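Long-range contacts in Sn-glycerol-3-phosphate ABC transporter substrate-binding protein UspB (Mycobacterium tuberculosis, PDB 4MFI), which probably captures glycerophosphocholine outside the membrane and delivers it to the permease of an ATP-binding cassette transporter: residues E55-F60 with L324-F329; V148-S153 with A328-P333; G37-W42 with P95-L100; S50-E55 with T336-Q341. One frame throughout, in Å; residues are numbered along the deposited sequence.

Interaction 1 (E55-F60 with L324-F329); sequences ELIGRF and LKFIAF
Lys-325 opens the contact from helix 317-330: its backbone O lies 3.8 Å from Phe-60 CE1, while its amine end runs away from the partner helix. Phe-326 follows with much the larger share. Its CD1 stands over the centre of the Phe-60 ring, 3.7 Å from Phe-60 CG, and the two planes meet at 85°, a T-shaped stack with Phe-326 giving the edge. Phe-326 CB also sits over that face as a CH-pi contact. Phe-326 CE1 touches Ile-57 CG1 at 3.9 Å. The segments 55-60 and 324-329 cross at 119° with axes 10.4 Å apart, and these helices belong to the alpha/beta lobe of a periplasmic-binding-protein fold, where both pack on the central sheet; Val-69 of strand 69-73 touches Ile-57, Phe-60 and Phe-326. Phe-329 completes the aromatic cluster. With CG anti to the backbone N (chi1 180°), its ring reaches across to the Arg-59 and Phe-60 backbone, Phe-329 CE2 lying 3.3 Å from Phe-60 N. Phe-60 turns an edge to the Phe-329 face in an offset T-shaped pair, centroids 5.8 Å apart. Arg-59 CB meets the Phe-329 rim at CE2, 3.7 Å away, whereas the extended arginine chain carries its guanidinium off to Glu-55, whose OE2 accepts from Arg-59 NE at 2.8 Å through its anti lone pair, a nearly straight hydrogen bond within a salt bridge.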
loop_
_atom_site.group_PDB
_atom_site.type_symbol
_atom_site.label_atom_id
_atom_site.label_comp_id
_atom_site.label_asym_id
_atom_site.label_seq_id
_atom_site.Cartn_x
_atom_site.Cartn_y
_atom_site.Cartn_z
ATOM N N GLU A 55 4.882 -23.019 -2.239
ATOM C CA GLU A 55 3.701 -23.798 -1.883
ATOM C C GLU A 55 2.547 -23.494 -2.835
ATOM O O GLU A 55 1.855 -24.405 -3.294
ATOM C CB GLU A 55 3.295 -23.539 -0.424
ATOM C CG GLU A 55 1.913 -24.081 -0.039
ATOM C CD GLU A 55 1.805 -25.597 -0.091
ATOM O OE1 GLU A 55 2.849 -26.286 -0.008
ATOM O OE2 GLU A 55 0.662 -26.103 -0.208
ATOM N N LEU A 56 2.344 -22.217 -3.148
ATOM C CA LEU A 56 1.276 -21.837 -4.068
ATOM C C LEU A 56 1.527 -22.399 -5.471
ATOM O O LEU A 56 0.596 -22.840 -6.150
ATOM C CB LEU A 56 1.117 -20.318 -4.109
ATOM C CG LEU A 56 0.597 -19.701 -2.809
ATOM C CD1 LEU A 56 0.537 -18.183 -2.906
ATOM C CD2 LEU A 56 -0.769 -20.284 -2.452
ATOM N N ILE A 57 2.789 -22.403 -5.893
ATOM C CA ILE A 57 3.163 -22.983 -7.182
ATOM C C ILE A 57 2.867 -24.485 -7.208
ATOM O O ILE A 57 2.373 -25.013 -8.208
ATOM C CB ILE A 57 4.651 -22.705 -7.508
ATOM C CG1 ILE A 57 4.837 -21.239 -7.917
ATOM C CG2 ILE A 57 5.152 -23.624 -8.621
ATOM C CD1 ILE A 57 6.289 -20.812 -7.999
ATOM N N GLY A 58 3.148 -25.161 -6.096
ATOM C CA GLY A 58 2.865 -26.581 -5.986
ATOM C C GLY A 58 1.377 -26.849 -6.113
ATOM O O GLY A 58 0.961 -27.786 -6.806
ATOM N N ARG A 59 0.573 -26.028 -5.443
ATOM C CA ARG A 59 -0.881 -26.153 -5.532
ATOM C C ARG A 59 -1.352 -25.921 -6.966
ATOM O O ARG A 59 -2.233 -26.628 -7.461
ATOM C CB ARG A 59 -1.575 -25.167 -4.585
ATOM C CG ARG A 59 -1.274 -25.399 -3.107
ATOM C CD ARG A 59 -1.904 -24.317 -2.234
ATOM N NE ARG A 59 -1.625 -24.552 -0.819
ATOM C CZ ARG A 59 -2.259 -23.955 0.185
ATOM N NH1 ARG A 59 -3.219 -23.072 -0.059
ATOM N NH2 ARG A 59 -1.941 -24.256 1.437
ATOM N N PHE A 60 -0.755 -24.936 -7.632
ATOM C CA PHE A 60 -1.115 -24.629 -9.012
ATOM C C PHE A 60 -0.821 -25.804 -9.935
ATOM O O PHE A 60 -1.667 -26.204 -10.746
ATOM C CB PHE A 60 -0.375 -23.380 -9.491
ATOM C CG PHE A 60 -0.597 -23.067 -10.938
ATOM C CD1 PHE A 60 -1.778 -22.474 -11.356
ATOM C CD2 PHE A 60 0.375 -23.368 -11.883
ATOM C CE1 PHE A 60 -1.984 -22.182 -12.693
ATOM C CE2 PHE A 60 0.179 -23.074 -13.223
ATOM C CZ PHE A 60 -1.007 -22.483 -13.630
ATOM N N LEU A 324 -2.510 -15.780 -16.791
ATOM C CA LEU A 324 -3.676 -15.370 -16.014
ATOM C C LEU A 324 -4.248 -16.517 -15.183
ATOM O O LEU A 324 -4.700 -16.301 -14.057
ATOM C CB LEU A 324 -4.768 -14.747 -16.894
ATOM C CG LEU A 324 -5.972 -14.275 -16.067
ATOM C CD1 LEU A 324 -5.557 -13.174 -15.084
ATOM C CD2 LEU A 324 -7.127 -13.818 -16.923
ATOM N N LYS A 325 -4.232 -17.733 -15.727
ATOM C CA LYS A 325 -4.647 -18.895 -14.939
ATOM C C LYS A 325 -3.829 -18.979 -13.652
ATOM O O LYS A 325 -4.371 -19.246 -12.569
ATOM C CB LYS A 325 -4.485 -20.185 -15.741
ATOM C CG LYS A 325 -5.502 -20.350 -16.855
ATOM C CD LYS A 325 -5.163 -21.562 -17.719
ATOM C CE LYS A 325 -6.204 -21.789 -18.798
ATOM N NZ LYS A 325 -5.802 -22.885 -19.723
ATOM N N PHE A 326 -2.525 -18.748 -13.767
ATOM C CA PHE A 326 -1.664 -18.747 -12.591
ATOM C C PHE A 326 -2.025 -17.626 -11.622
ATOM O O PHE A 326 -2.206 -17.863 -10.422
ATOM C CB PHE A 326 -0.190 -18.635 -12.988
ATOM C CG PHE A 326 0.742 -18.586 -11.811
ATOM C CD1 PHE A 326 1.029 -19.739 -11.092
ATOM C CD2 PHE A 326 1.307 -17.383 -11.408
ATOM C CE1 PHE A 326 1.876 -19.698 -10.002
ATOM C CE2 PHE A 326 2.160 -17.333 -10.316
ATOM C CZ PHE A 326 2.446 -18.494 -9.613
ATOM N N ILE A 327 -2.118 -16.404 -12.140
ATOM C CA ILE A 327 -2.417 -15.248 -11.303
ATOM C C ILE A 327 -3.756 -15.412 -10.598
ATOM O O ILE A 327 -3.854 -15.163 -9.397
ATOM C CB ILE A 327 -2.419 -13.948 -12.128
ATOM C CG1 ILE A 327 -0.998 -13.602 -12.574
ATOM C CG2 ILE A 327 -2.993 -12.796 -11.323
ATOM C CD1 ILE A 327 -0.951 -12.468 -13.566
ATOM N N ALA A 328 -4.776 -15.841 -11.337
ATOM C CA ALA A 328 -6.104 -16.015 -10.757
ATOM C C ALA A 328 -6.100 -17.118 -9.700
ATOM O O ALA A 328 -6.790 -17.021 -8.679
ATOM C CB ALA A 328 -7.131 -16.320 -11.845
ATOM N N PHE A 329 -5.325 -18.171 -9.938
ATOM C CA PHE A 329 -5.281 -19.276 -8.990
ATOM C C PHE A 329 -4.604 -18.882 -7.677
ATOM O O PHE A 329 -5.138 -19.134 -6.595
ATOM C CB PHE A 329 -4.592 -20.501 -9.599
ATOM C CG PHE A 329 -4.510 -21.666 -8.663
ATOM C CD1 PHE A 329 -5.576 -22.543 -8.533
ATOM C CD2 PHE A 329 -3.375 -21.872 -7.890
ATOM C CE1 PHE A 329 -5.507 -23.616 -7.654
ATOM C CE2 PHE A 329 -3.298 -22.936 -7.016
ATOM C CZ PHE A 329 -4.363 -23.810 -6.894
#

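Interaction 2 (V148-S153 with A328-P333)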
loop_
_atom_site.group_PDB
_atom_site.type_symbol
_atom_site.label_atom_id
_atom_site.label_comp_id
_atom_site.label_asym_id
_atom_site.label_seq_id
_atom_site.Cartn_x
_atom_site.Cartn_y
_atom_site.Cartn_z
ATOM N N VAL A 148 -3.425 -7.679 -10.937
ATOM C CA VAL A 148 -4.305 -8.277 -9.936
ATOM C C VAL A 148 -3.596 -8.138 -8.581
ATOM O O VAL A 148 -2.402 -8.412 -8.484
ATOM C CB VAL A 148 -4.557 -9.770 -10.274
ATOM C CG1 VAL A 148 -5.334 -10.480 -9.168
ATOM C CG2 VAL A 148 -5.280 -9.908 -11.610
ATOM N N PRO A 149 -4.316 -7.709 -7.530
ATOM C CA PRO A 149 -3.654 -7.523 -6.230
ATOM C C PRO A 149 -3.080 -8.826 -5.678
ATOM O O PRO A 149 -3.703 -9.882 -5.830
ATOM C CB PRO A 149 -4.790 -7.030 -5.327
ATOM C CG PRO A 149 -6.044 -7.564 -5.973
ATOM C CD PRO A 149 -5.764 -7.449 -7.452
ATOM N N TYR A 150 -1.912 -8.749 -5.043
ATOM C CA TYR A 150 -1.198 -9.945 -4.596
ATOM C C TYR A 150 -0.654 -9.786 -3.175
ATOM O O TYR A 150 -1.033 -10.532 -2.272
ATOM C CB TYR A 150 -0.063 -10.235 -5.573
ATOM C CG TYR A 150 0.841 -11.404 -5.240
ATOM C CD1 TYR A 150 0.391 -12.720 -5.348
ATOM C CD2 TYR A 150 2.167 -11.194 -4.876
ATOM C CE1 TYR A 150 1.234 -13.790 -5.080
ATOM C CE2 TYR A 150 3.019 -12.258 -4.605
ATOM C CZ TYR A 150 2.548 -13.552 -4.707
ATOM O OH TYR A 150 3.397 -14.607 -4.452
ATOM N N ALA A 151 0.232 -8.810 -2.978
ATOM C CA ALA A 151 0.844 -8.560 -1.671
ATOM C C ALA A 151 0.460 -7.152 -1.237
ATOM O O ALA A 151 1.168 -6.185 -1.532
ATOM C CB ALA A 151 2.360 -8.698 -1.759
ATOM N N ARG A 152 -0.681 -7.039 -0.564
ATOM C CA ARG A 152 -1.293 -5.740 -0.301
ATOM C C ARG A 152 -1.325 -5.402 1.184
ATOM O O ARG A 152 -1.450 -6.283 2.029
ATOM C CB ARG A 152 -2.710 -5.687 -0.892
ATOM C CG ARG A 152 -2.797 -6.127 -2.375
ATOM C CD ARG A 152 -1.824 -5.369 -3.312
ATOM N NE ARG A 152 -1.903 -3.947 -3.018
ATOM C CZ ARG A 152 -2.795 -3.108 -3.536
ATOM N NH1 ARG A 152 -3.624 -3.497 -4.505
ATOM N NH2 ARG A 152 -2.822 -1.858 -3.104
ATOM N N SER A 153 -1.217 -4.109 1.478
ATOM C CA SER A 153 -1.172 -3.599 2.840
ATOM C C SER A 153 -1.993 -2.323 2.906
ATOM O O SER A 153 -2.411 -1.792 1.874
ATOM C CB SER A 153 0.266 -3.249 3.183
ATOM O OG SER A 153 0.730 -2.278 2.260
ATOM N N ALA A 328 -4.776 -15.841 -11.337
ATOM C CA ALA A 328 -6.104 -16.015 -10.757
ATOM C C ALA A 328 -6.100 -17.118 -9.700
ATOM O O ALA A 328 -6.790 -17.021 -8.679
ATOM C CB ALA A 328 -7.131 -16.320 -11.845
ATOM N N PHE A 329 -5.325 -18.171 -9.938
ATOM C CA PHE A 329 -5.281 -19.276 -8.990
ATOM C C PHE A 329 -4.604 -18.882 -7.677
ATOM O O PHE A 329 -5.138 -19.134 -6.595
ATOM C CB PHE A 329 -4.592 -20.501 -9.599
ATOM C CG PHE A 329 -4.510 -21.666 -8.663
ATOM C CD1 PHE A 329 -5.576 -22.543 -8.533
ATOM C CD2 PHE A 329 -3.375 -21.872 -7.890
ATOM C CE1 PHE A 329 -5.507 -23.616 -7.654
ATOM C CE2 PHE A 329 -3.298 -22.936 -7.016
ATOM C CZ PHE A 329 -4.363 -23.810 -6.894
ATOM N N VAL A 330 -3.434 -18.259 -7.762
ATOM C CA VAL A 330 -2.692 -17.961 -6.539
ATOM C C VAL A 330 -3.343 -16.852 -5.718
ATOM O O VAL A 330 -3.009 -16.671 -4.543
ATOM C CB VAL A 330 -1.193 -17.673 -6.789
ATOM C CG1 VAL A 330 -0.537 -18.859 -7.489
ATOM C CG2 VAL A 330 -0.996 -16.376 -7.587
ATOM N N THR A 331 -4.281 -16.126 -6.329
ATOM C CA THR A 331 -5.052 -15.107 -5.615
ATOM C C THR A 331 -6.512 -15.522 -5.417
ATOM O O THR A 331 -7.389 -14.673 -5.196
ATOM C CB THR A 331 -4.985 -13.721 -6.305
ATOM O OG1 THR A 331 -5.538 -13.810 -7.624
ATOM C CG2 THR A 331 -3.544 -13.211 -6.364
ATOM N N ASN A 332 -6.779 -16.826 -5.485
ATOM C CA ASN A 332 -8.124 -17.314 -5.187
ATOM C C ASN A 332 -8.381 -17.230 -3.668
ATOM O O ASN A 332 -7.461 -16.907 -2.908
ATOM C CB ASN A 332 -8.396 -18.690 -5.848
ATOM C CG ASN A 332 -7.807 -19.882 -5.088
ATOM O OD1 ASN A 332 -7.383 -19.778 -3.940
ATOM N ND2 ASN A 332 -7.822 -21.045 -5.740
ATOM N N PRO A 333 -9.628 -17.456 -3.219
ATOM C CA PRO A 333 -9.882 -17.190 -1.795
ATOM C C PRO A 333 -9.036 -18.020 -0.824
ATOM O O PRO A 333 -8.487 -17.466 0.135
ATOM C CB PRO A 333 -11.368 -17.516 -1.646
ATOM C CG PRO A 333 -11.933 -17.214 -2.988
ATOM C CD PRO A 333 -10.881 -17.645 -3.968
#
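Thr-331, the residue with the most surface buried here, sets its OG1 3.7 Å from Val-148 CG1. It is the first residue after helix 317-330 to leave helical backbone angles, so the contact lays a helix end against strand 144-160 of the central sheet in this binding-protein fold. The strand has a classic beta bulge here: Tyr-150 and Ala-151 share Ala-307 of strand 307-310 as backbone partner. A single torsion (chi1 61°) sorts the threonine's branches: OG1 falls between the backbone N and the carbonyl carbon, where it hydrogen-bonds Ile-327 O one turn back and pairs with Tyr-131 OH, and CG2 lies anti to the carbonyl carbon, facing the strand. Tyr-150 has the next largest share. Its side chain and that of Thr-331 lie at about a right angle, and Thr-331 CG2 comes to the edge of the ring, 4.1 Å from Tyr-150 CD1. Farther along the same ring, Val-330 CG2 touches Tyr-150 CE1 at 4.2 Å. The phenol oxygen ends beyond the contact, bonded to Glu-53 of helix 50-63. Pro-149 O is buried by the contact and has no polar partner in the model; the Thr-331 CG2 methyl lies 3.4 Å from Pro-149 O.

Interaction 3 (G37-W42 with P95-L100); sequences GPIDFW and PDVVLL
Strands 39-42 and 97-100 run parallel, their axes 4.8 Å apart and 11° from aligned, with Phe-41 opposite Val-97 and Trp-42 opposite Val-98. Trp-42 N donates to Val-97 O at 2.9 Å, and Trp-42 O accepts from Leu-99 N. Asp-40 O takes two donors, Asp-96 N in the carbonyl plane and Val-97 N tilted from it. This is a parallel pair in the central sheet of the binding-protein lobe, with strand 69-73 on the other side of 39-43. Asp-96 OD2 extends the pairing, receiving Asp-40 N at 2.9 Å in an almost straight hydrogen bond (N-H...O 178°). Asp-96 OD2 lies 4.0 Å from Asp-40 OD2, and Lys-33 bridges both carboxylates, probably offsetting their repulsion. With CG anti to the carbonyl carbon (chi1 -73°), Trp-42 lays one indole face against Pro-95, whose CB sits 3.4 Å from the five-membered ring's centroid, a CH-pi contact. On the Phe-41 side of the sheet, Phe-41 CD1 touches Val-97 CG1 at 3.7 Å, and Ile-39 CG2 meets Val-97 CG2 at 4.2 Å.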
loop_
_atom_site.group_PDB
_atom_site.type_symbol
_atom_site.label_atom_id
_atom_site.label_comp_id
_atom_site.label_asym_id
_atom_site.label_seq_id
_atom_site.Cartn_x
_atom_site.Cartn_y
_atom_site.Cartn_z
ATOM N N GLY A 37 7.866 -23.339 -22.892
ATOM C CA GLY A 37 8.683 -23.301 -21.692
ATOM C C GLY A 37 7.812 -22.946 -20.501
ATOM O O GLY A 37 6.700 -22.451 -20.680
ATOM N N PRO A 38 8.305 -23.199 -19.279
ATOM C CA PRO A 38 7.534 -22.946 -18.056
ATOM C C PRO A 38 7.099 -21.493 -17.930
ATOM O O PRO A 38 7.724 -20.598 -18.512
ATOM C CB PRO A 38 8.528 -23.280 -16.940
ATOM C CG PRO A 38 9.493 -24.232 -17.563
ATOM C CD PRO A 38 9.627 -23.785 -18.991
ATOM N N ILE A 39 6.026 -21.274 -17.179
ATOM C CA ILE A 39 5.604 -19.933 -16.801
ATOM C C ILE A 39 6.668 -19.312 -15.894
ATOM O O ILE A 39 6.952 -19.842 -14.817
ATOM C CB ILE A 39 4.253 -19.978 -16.060
ATOM C CG1 ILE A 39 3.165 -20.535 -16.985
ATOM C CG2 ILE A 39 3.868 -18.593 -15.539
ATOM C CD1 ILE A 39 1.862 -20.890 -16.278
ATOM N N ASP A 40 7.262 -18.202 -16.332
ATOM C CA ASP A 40 8.300 -17.530 -15.551
ATOM C C ASP A 40 7.670 -16.463 -14.662
ATOM O O ASP A 40 7.106 -15.482 -15.157
ATOM C CB ASP A 40 9.365 -16.920 -16.476
ATOM C CG ASP A 40 10.225 -17.978 -17.169
ATOM O OD1 ASP A 40 10.640 -18.949 -16.499
ATOM O OD2 ASP A 40 10.479 -17.849 -18.391
ATOM N N PHE A 41 7.740 -16.681 -13.352
ATOM C CA PHE A 41 7.140 -15.794 -12.358
ATOM C C PHE A 41 8.258 -15.027 -11.660
ATOM O O PHE A 41 9.038 -15.602 -10.894
ATOM C CB PHE A 41 6.317 -16.622 -11.360
ATOM C CG PHE A 41 5.767 -15.838 -10.198
ATOM C CD1 PHE A 41 5.530 -14.469 -10.295
ATOM C CD2 PHE A 41 5.492 -16.477 -8.996
ATOM C CE1 PHE A 41 5.034 -13.754 -9.212
ATOM C CE2 PHE A 41 4.988 -15.771 -7.910
ATOM C CZ PHE A 41 4.756 -14.408 -8.020
ATOM N N TRP A 42 8.340 -13.731 -11.949
ATOM C CA TRP A 42 9.356 -12.863 -11.362
ATOM C C TRP A 42 8.833 -12.186 -10.107
ATOM O O TRP A 42 7.923 -11.352 -10.168
ATOM C CB TRP A 42 9.790 -11.791 -12.359
ATOM C CG TRP A 42 10.644 -12.297 -13.482
ATOM C CD1 TRP A 42 10.815 -13.597 -13.875
ATOM C CD2 TRP A 42 11.453 -11.504 -14.356
ATOM N NE1 TRP A 42 11.680 -13.656 -14.943
ATOM C CE2 TRP A 42 12.084 -12.384 -15.258
ATOM C CE3 TRP A 42 11.703 -10.132 -14.465
ATOM C CZ2 TRP A 42 12.946 -11.935 -16.261
ATOM C CZ3 TRP A 42 12.560 -9.690 -15.460
ATOM C CH2 TRP A 42 13.172 -10.587 -16.342
ATOM N N PRO A 95 9.360 -11.926 -18.274
ATOM C CA PRO A 95 8.579 -12.837 -17.432
ATOM C C PRO A 95 7.195 -13.056 -18.027
ATOM O O PRO A 95 6.738 -12.245 -18.840
ATOM C CB PRO A 95 8.457 -12.070 -16.113
ATOM C CG PRO A 95 8.615 -10.619 -16.498
ATOM C CD PRO A 95 9.636 -10.642 -17.605
ATOM N N ASP A 96 6.535 -14.138 -17.632
ATOM C CA ASP A 96 5.119 -14.311 -17.939
ATOM C C ASP A 96 4.248 -13.598 -16.919
ATOM O O ASP A 96 3.161 -13.099 -17.246
ATOM C CB ASP A 96 4.758 -15.794 -17.965
ATOM C CG ASP A 96 5.431 -16.522 -19.097
ATOM O OD1 ASP A 96 4.865 -16.547 -20.211
ATOM O OD2 ASP A 96 6.541 -17.051 -18.877
ATOM N N VAL A 97 4.733 -13.564 -15.678
ATOM C CA VAL A 97 4.022 -12.952 -14.557
ATOM C C VAL A 97 5.048 -12.141 -13.787
ATOM O O VAL A 97 6.105 -12.662 -13.424
ATOM C CB VAL A 97 3.395 -14.022 -13.632
ATOM C CG1 VAL A 97 2.748 -13.371 -12.413
ATOM C CG2 VAL A 97 2.377 -14.859 -14.400
ATOM N N VAL A 98 4.762 -10.864 -13.566
ATOM C CA VAL A 98 5.721 -9.988 -12.899
ATOM C C VAL A 98 5.076 -9.189 -11.769
ATOM O O VAL A 98 3.958 -8.677 -11.903
ATOM C CB VAL A 98 6.459 -9.052 -13.907
ATOM C CG1 VAL A 98 5.472 -8.129 -14.629
ATOM C CG2 VAL A 98 7.552 -8.255 -13.215
ATOM N N LEU A 99 5.782 -9.104 -10.645
ATOM C CA LEU A 99 5.308 -8.385 -9.469
ATOM C C LEU A 99 5.668 -6.896 -9.559
ATOM O O LEU A 99 6.847 -6.528 -9.524
ATOM C CB LEU A 99 5.930 -9.002 -8.218
ATOM C CG LEU A 99 5.480 -8.464 -6.860
ATOM C CD1 LEU A 99 3.991 -8.727 -6.666
ATOM C CD2 LEU A 99 6.277 -9.108 -5.739
ATOM N N LEU A 100 4.652 -6.043 -9.683
ATOM C CA LEU A 100 4.860 -4.600 -9.847
ATOM C C LEU A 100 4.161 -3.829 -8.734
ATOM O O LEU A 100 2.996 -4.108 -8.418
ATOM C CB LEU A 100 4.332 -4.143 -11.209
ATOM C CG LEU A 100 5.026 -4.759 -12.426
ATOM C CD1 LEU A 100 4.358 -4.299 -13.717
ATOM C CD2 LEU A 100 6.508 -4.392 -12.433
#

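Interaction 4 (S50-E55 with T336-Q341)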
loop_
_atom_site.group_PDB
_atom_site.type_symbol
_atom_site.label_atom_id
_atom_site.label_comp_id
_atom_site.label_asym_id
_atom_site.label_seq_id
_atom_site.Cartn_x
_atom_site.Cartn_y
_atom_site.Cartn_z
ATOM N N SER A 50 9.240 -16.591 -0.109
ATOM C CA SER A 50 9.585 -17.587 -1.126
ATOM C C SER A 50 9.002 -18.970 -0.816
ATOM O O SER A 50 8.527 -19.648 -1.720
ATOM C CB SER A 50 11.096 -17.666 -1.361
ATOM O OG SER A 50 11.775 -18.221 -0.249
ATOM N N ALA A 51 9.020 -19.378 0.451
ATOM C CA ALA A 51 8.410 -20.654 0.833
ATOM C C ALA A 51 6.905 -20.686 0.549
ATOM O O ALA A 51 6.381 -21.682 0.046
ATOM C CB ALA A 51 8.687 -20.974 2.300
ATOM N N ALA A 52 6.209 -19.600 0.872
ATOM C CA ALA A 52 4.775 -19.527 0.609
ATOM C C ALA A 52 4.505 -19.549 -0.891
ATOM O O ALA A 52 3.547 -20.171 -1.348
ATOM C CB ALA A 52 4.180 -18.289 1.241
ATOM N N GLU A 53 5.357 -18.870 -1.657
ATOM C CA GLU A 53 5.217 -18.855 -3.109
ATOM C C GLU A 53 5.463 -20.237 -3.720
ATOM O O GLU A 53 4.747 -20.655 -4.635
ATOM C CB GLU A 53 6.143 -17.804 -3.725
ATOM C CG GLU A 53 5.768 -16.385 -3.318
ATOM C CD GLU A 53 6.650 -15.329 -3.945
ATOM O OE1 GLU A 53 7.882 -15.540 -3.994
ATOM O OE2 GLU A 53 6.111 -14.280 -4.385
ATOM N N ARG A 54 6.467 -20.952 -3.222
ATOM C CA ARG A 54 6.704 -22.314 -3.697
ATOM C C ARG A 54 5.519 -23.231 -3.387
ATOM O O ARG A 54 5.183 -24.110 -4.182
ATOM C CB ARG A 54 7.996 -22.887 -3.119
ATOM C CG ARG A 54 9.249 -22.259 -3.712
ATOM C CD ARG A 54 10.509 -22.986 -3.266
ATOM N NE ARG A 54 10.653 -22.993 -1.813
ATOM C CZ ARG A 54 11.307 -22.064 -1.123
ATOM N NH1 ARG A 54 11.885 -21.048 -1.752
ATOM N NH2 ARG A 54 11.387 -22.152 0.198
ATOM N N GLU A 55 4.882 -23.019 -2.239
ATOM C CA GLU A 55 3.701 -23.798 -1.883
ATOM C C GLU A 55 2.547 -23.494 -2.835
ATOM O O GLU A 55 1.855 -24.405 -3.294
ATOM C CB GLU A 55 3.295 -23.539 -0.424
ATOM C CG GLU A 55 1.913 -24.081 -0.039
ATOM C CD GLU A 55 1.805 -25.597 -0.091
ATOM O OE1 GLU A 55 2.849 -26.286 -0.008
ATOM O OE2 GLU A 55 0.662 -26.103 -0.208
ATOM N N THR A 336 -5.126 -16.775 -1.273
ATOM C CA THR A 336 -4.796 -15.472 -0.709
ATOM C C THR A 336 -4.879 -15.511 0.823
ATOM O O THR A 336 -4.093 -14.859 1.507
ATOM C CB THR A 336 -5.653 -14.320 -1.303
ATOM O OG1 THR A 336 -5.082 -13.062 -0.918
ATOM C CG2 THR A 336 -7.101 -14.385 -0.824
ATOM N N ALA A 337 -5.807 -16.299 1.358
ATOM C CA ALA A 337 -5.879 -16.496 2.803
ATOM C C ALA A 337 -4.584 -17.119 3.312
ATOM O O ALA A 337 -4.001 -16.646 4.291
ATOM C CB ALA A 337 -7.073 -17.365 3.173
ATOM N N TYR A 338 -4.132 -18.173 2.636
ATOM C CA TYR A 338 -2.864 -18.814 2.977
ATOM C C TYR A 338 -1.686 -17.841 2.907
ATOM O O TYR A 338 -0.875 -17.762 3.841
ATOM C CB TYR A 338 -2.606 -20.026 2.076
ATOM C CG TYR A 338 -1.211 -20.586 2.219
ATOM C CD1 TYR A 338 -0.867 -21.378 3.307
ATOM C CD2 TYR A 338 -0.232 -20.304 1.272
ATOM C CE1 TYR A 338 0.415 -21.880 3.441
ATOM C CE2 TYR A 338 1.045 -20.799 1.394
ATOM C CZ TYR A 338 1.368 -21.584 2.479
ATOM O OH TYR A 338 2.646 -22.073 2.599
ATOM N N PHE A 339 -1.592 -17.101 1.804
ATOM C CA PHE A 339 -0.510 -16.142 1.629
ATOM C C PHE A 339 -0.512 -15.114 2.762
ATOM O O PHE A 339 0.542 -14.789 3.324
ATOM C CB PHE A 339 -0.634 -15.447 0.270
ATOM C CG PHE A 339 0.571 -14.632 -0.110
ATOM C CD1 PHE A 339 1.741 -15.252 -0.534
ATOM C CD2 PHE A 339 0.524 -13.246 -0.083
ATOM C CE1 PHE A 339 2.851 -14.504 -0.901
ATOM C CE2 PHE A 339 1.632 -12.490 -0.447
ATOM C CZ PHE A 339 2.798 -13.126 -0.855
ATOM N N SER A 340 -1.701 -14.624 3.103
ATOM C CA SER A 340 -1.871 -13.668 4.198
ATOM C C SER A 340 -1.389 -14.234 5.533
ATOM O O SER A 340 -0.669 -13.567 6.276
ATOM C CB SER A 340 -3.344 -13.252 4.309
ATOM O OG SER A 340 -3.551 -12.410 5.431
ATOM N N GLN A 341 -1.790 -15.464 5.839
ATOM C CA GLN A 341 -1.390 -16.100 7.093
ATOM C C GLN A 341 0.121 -16.284 7.193
ATOM O O GLN A 341 0.694 -16.210 8.281
ATOM C CB GLN A 341 -2.086 -17.455 7.239
ATOM C CG GLN A 341 -3.588 -17.343 7.401
ATOM C CD GLN A 341 -4.321 -18.603 6.988
ATOM O OE1 GLN A 341 -3.733 -19.684 6.887
ATOM N NE2 GLN A 341 -5.620 -18.469 6.742
#
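Tyr-338 and Glu-55 lie across one another at about a right angle, with the aliphatic part of the glutamate against the phenol end of the ring: Glu-55 CG is 3.4 Å from Tyr-338 OH and 3.6 Å from Tyr-338 CZ. A bend at chi2 (65°) turns the Glu-55 carboxylate away from that line, and its plane stands 62° from the ring plane. What the tyrosine oxygen meets in this segment is therefore carbon, the charged end being taken by Arg-59, which also makes a cation-pi contact with the Tyr-338 ring. Ala-52 meets the tyrosine at CE2: its backbone O lies at the ring edge, near the plane, 3.8 Å from Tyr-338 CE2, and Ala-52 CB reaches the same carbon at 4.0 Å. That methyl points toward helix 336-341 and sits between two aromatics, since Phe-339 CD1 is 4.3 Å from Ala-52 CB. Phe-339 turns its rim to Glu-53, with Phe-339 CE1 4.2 Å from Glu-53 CG. The Glu-53 carboxylate lies farther on, bonded to His-45 and Ser-43. The segments form a nearly antiparallel helix pair, their directions 162° apart and axes 10.1 Å apart. Leu-56, one turn on from Ala-52, continues the seam against Tyr-338 and Phe-339, while strand 69-73 touches helix 50-63 through Leu-71, and Tyr-150 of strand 144-160 meets the Phe-339 ring.

How the interactions relate
From the N terminus, strand 39-43 comes first, and interaction 3 closes the earliest loop by pairing it with strand 97-101. Helix 50-63 lies within that loop but finds its partners near residue 330, so interactions 1 and 4 both cross interaction 3. Interaction 4 spans the longest loop and encloses interactions 1 and 2. Interaction 2, in series after interaction 3, ends on the same helix, 317-330, as interaction 1. Phe-326 joins interactions 1 and 3 by touching Phe-41; Tyr-150 joins interactions 2 and 3, its CD2 lying 3.6 Å from Leu-99 CD1. Together they tie three helices to one sheet.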